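Putative non-ribosomal peptide synthetase (Actinomadura parvosata subsp. kistnae, PDB 6M7L) probably catalyses amide-bond formation between carrier-bound aminoacyl or peptidyl units, as a condensation-domain part of a non-ribosomal peptide synthetase. Local coordinates at residues A[275-280]-A[319-324]. Residues are numbered along the deposited sequence; the frame is centred on the assembly and turned at random.
Sequences AVHAAL and LALPVD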
ATOM      1  N   ALA A 275      21.352   4.913 -17.384  1.00 65.62           N
ATOM      2  CA  ALA A 275      22.741   4.596 -17.063  1.00 68.28           C
ATOM      3  C   ALA A 275      22.976   3.090 -17.037  1.00 62.44           C
ATOM      4  O   ALA A 275      23.979   2.604 -17.572  1.00 65.89           O
ATOM      5  CB  ALA A 275      23.126   5.224 -15.725  1.00 60.26           C
ATOM      6  N   VAL A 276      22.067   2.335 -16.418  1.00 64.18           N
ATOM      7  CA  VAL A 276      22.210   0.882 -16.385  1.00 61.87           C
ATOM      8  C   VAL A 276      21.906   0.283 -17.753  1.00 65.22           C
ATOM      9  O   VAL A 276      22.526  -0.704 -18.166  1.00 61.46           O
ATOM     10  CB  VAL A 276      21.312   0.284 -15.286  1.00 56.68           C
ATOM     11  CG1 VAL A 276      21.449  -1.233 -15.248  1.00 63.69           C
ATOM     12  CG2 VAL A 276      21.657   0.887 -13.934  1.00 56.60           C
ATOM     13  N   HIS A 277      20.945   0.868 -18.475  1.00 63.20           N
ATOM     14  CA  HIS A 277      20.657   0.431 -19.838  1.00 57.19           C
ATOM     15  C   HIS A 277      21.902   0.519 -20.712  1.00 61.61           C
ATOM     16  O   HIS A 277      22.237  -0.428 -21.432  1.00 63.64           O
ATOM     17  CB  HIS A 277      19.520   1.280 -20.414  1.00 60.47           C
ATOM     18  CG  HIS A 277      19.105   0.907 -21.804  1.00 58.89           C
ATOM     19  ND1 HIS A 277      19.724  -0.084 -22.536  1.00 62.43           N
ATOM     20  CD2 HIS A 277      18.123   1.399 -22.597  1.00 58.99           C
ATOM     21  CE1 HIS A 277      19.146  -0.182 -23.720  1.00 66.69           C
ATOM     22  NE2 HIS A 277      18.170   0.706 -23.781  1.00 54.64           N
ATOM     23  N   ALA A 278      22.606   1.653 -20.652  1.00 66.32           N
ATOM     24  CA  ALA A 278      23.812   1.821 -21.455  1.00 64.85           C
ATOM     25  C   ALA A 278      24.889   0.827 -21.041  1.00 66.45           C
ATOM     26  O   ALA A 278      25.527   0.195 -21.892  1.00 60.50           O
ATOM     27  CB  ALA A 278      24.324   3.257 -21.340  1.00 59.95           C
ATOM     28  N   ALA A 279      25.103   0.672 -19.732  1.00 63.69           N
ATOM     29  CA  ALA A 279      26.106  -0.273 -19.249  1.00 69.00           C
ATOM     30  C   ALA A 279      25.788  -1.692 -19.703  1.00 65.04           C
ATOM     31  O   ALA A 279      26.651  -2.391 -20.244  1.00 65.87           O
ATOM     32  CB  ALA A 279      26.200  -0.201 -17.727  1.00 56.68           C
ATOM     33  N   LEU A 280      24.542  -2.129 -19.496  1.00 63.82           N
ATOM     34  CA  LEU A 280      24.144  -3.470 -19.909  1.00 65.50           C
ATOM     35  C   LEU A 280      24.285  -3.648 -21.415  1.00 65.75           C
ATOM     36  O   LEU A 280      24.696  -4.715 -21.889  1.00 62.77           O
ATOM     37  CB  LEU A 280      22.705  -3.742 -19.462  1.00 58.23           C
ATOM     38  CG  LEU A 280      22.151  -5.164 -19.580  1.00 55.99           C
ATOM     39  CD1 LEU A 280      22.968  -6.136 -18.745  1.00 52.25           C
ATOM     40  CD2 LEU A 280      20.692  -5.189 -19.155  1.00 56.11           C
ATOM     41  N   LEU A 319       8.248  -3.219 -23.735  1.00 49.81           N
ATOM     42  CA  LEU A 319       8.800  -2.174 -24.587  1.00 56.22           C
ATOM     43  C   LEU A 319      10.211  -2.560 -25.001  1.00 57.32           C
ATOM     44  O   LEU A 319      11.095  -2.694 -24.148  1.00 59.46           O
ATOM     45  CB  LEU A 319       8.800  -0.825 -23.864  1.00 59.25           C
ATOM     46  CG  LEU A 319       8.711   0.419 -24.746  1.00 58.20           C
ATOM     47  CD1 LEU A 319       7.408   0.400 -25.530  1.00 52.35           C
ATOM     48  CD2 LEU A 319       8.823   1.681 -23.903  1.00 65.05           C
ATOM     49  N   ALA A 320      10.420  -2.739 -26.302  1.00 51.48           N
ATOM     50  CA  ALA A 320      11.758  -2.964 -26.827  1.00 56.25           C
ATOM     51  C   ALA A 320      12.523  -1.648 -26.866  1.00 61.08           C
ATOM     52  O   ALA A 320      11.956  -0.593 -27.169  1.00 64.70           O
ATOM     53  CB  ALA A 320      11.691  -3.577 -28.227  1.00 49.54           C
ATOM     54  N   LEU A 321      13.817  -1.710 -26.553  1.00 57.32           N
ATOM     55  CA  LEU A 321      14.678  -0.528 -26.504  1.00 52.62           C
ATOM     56  C   LEU A 321      15.936  -0.777 -27.326  1.00 52.54           C
ATOM     57  O   LEU A 321      17.046  -0.843 -26.784  1.00 55.45           O
ATOM     58  CB  LEU A 321      15.028  -0.173 -25.059  1.00 58.06           C
ATOM     59  CG  LEU A 321      13.852  -0.062 -24.083  1.00 55.51           C
ATOM     60  CD1 LEU A 321      14.344   0.187 -22.668  1.00 49.22           C
ATOM     61  CD2 LEU A 321      12.889   1.029 -24.523  1.00 54.78           C
ATOM     62  N   PRO A 322      15.801  -0.909 -28.647  1.00 52.45           N
ATOM     63  CA  PRO A 322      16.975  -1.204 -29.482  1.00 62.26           C
ATOM     64  C   PRO A 322      17.947  -0.034 -29.506  1.00 67.72           C
ATOM     65  O   PRO A 322      17.563   1.109 -29.768  1.00 65.84           O
ATOM     66  CB  PRO A 322      16.369  -1.461 -30.866  1.00 61.78           C
ATOM     67  CG  PRO A 322      15.102  -0.689 -30.857  1.00 59.19           C
ATOM     68  CD  PRO A 322      14.576  -0.781 -29.456  1.00 52.19           C
ATOM     69  N   VAL A 323      19.213  -0.330 -29.237  1.00 66.13           N
ATOM     70  CA  VAL A 323      20.277   0.664 -29.227  1.00 66.58           C
ATOM     71  C   VAL A 323      21.326   0.250 -30.248  1.00 73.40           C
ATOM     72  O   VAL A 323      21.779  -0.899 -30.250  1.00 77.85           O
ATOM     73  CB  VAL A 323      20.899   0.819 -27.827  1.00 65.15           C
ATOM     74  CG1 VAL A 323      22.184   1.622 -27.903  1.00 68.40           C
ATOM     75  CG2 VAL A 323      19.909   1.485 -26.882  1.00 61.90           C
ATOM     76  N   ASP A 324      21.698   1.183 -31.121  1.00 75.08           N
ATOM     77  CA  ASP A 324      22.729   0.945 -32.118  1.00 70.72           C
ATOM     78  C   ASP A 324      24.072   1.384 -31.551  1.00 71.19           C
ATOM     79  O   ASP A 324      24.261   2.562 -31.229  1.00 76.86           O
ATOM     80  CB  ASP A 324      22.416   1.694 -33.413  1.00 77.52           C
ATOM     81  CG  ASP A 324      23.359   1.327 -34.546  1.00 84.33           C
ATOM     82  OD1 ASP A 324      24.257   0.486 -34.335  1.00 82.78           O
ATOM     83  OD2 ASP A 324      23.195   1.879 -35.654  1.00 90.49           O
TER
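The imidazole of His277 reaches from its helix to the strand 319-324, where its outer end settles between the side chains of Leu321 and Val323. With CG anti to the backbone N (chi1 -179°), the ring is carried straight out from the helix, and this one side chain spans the gap at a point where His277 CA and Leu321 CA are 9.0 Å apart. Its leading atom, His277 NE2, lies 3.5 Å from Leu321 CB. On the Val323 side, His277 NE2 is 3.6 Å from Val323 CG2, and the two side chains approach from opposite directions. Both aliphatic groups meet the ring obliquely. Leu321 slants past the imidazole, and its CD1 comes within 4.0 Å of His277 CD2. Leu321 O lies in the ring plane at its edge, 3.6 Å from His277 NE2. Histidine suits this place because it is long and flat enough to enter between two branched residues, while its edge puts a ring nitrogen beside that carbonyl oxygen. Leucine and valine, alternating with Pro322 along the strand, supply the nonpolar surface facing the helix; Pro322 turns away from it, and its side chain touches Trp215 of helix 207-218. All three touching residues are buried. This is helix-on-sheet packing inside the condensation domain, a member of the CoA-dependent acyltransferase clan: helix 272-288 packs against one face of the two-stranded antiparallel sheet that strand 317-324 forms with strand 292-299, where His277 also touches Ile295, while Ala338 of helix 331-346 adjoins the same histidine.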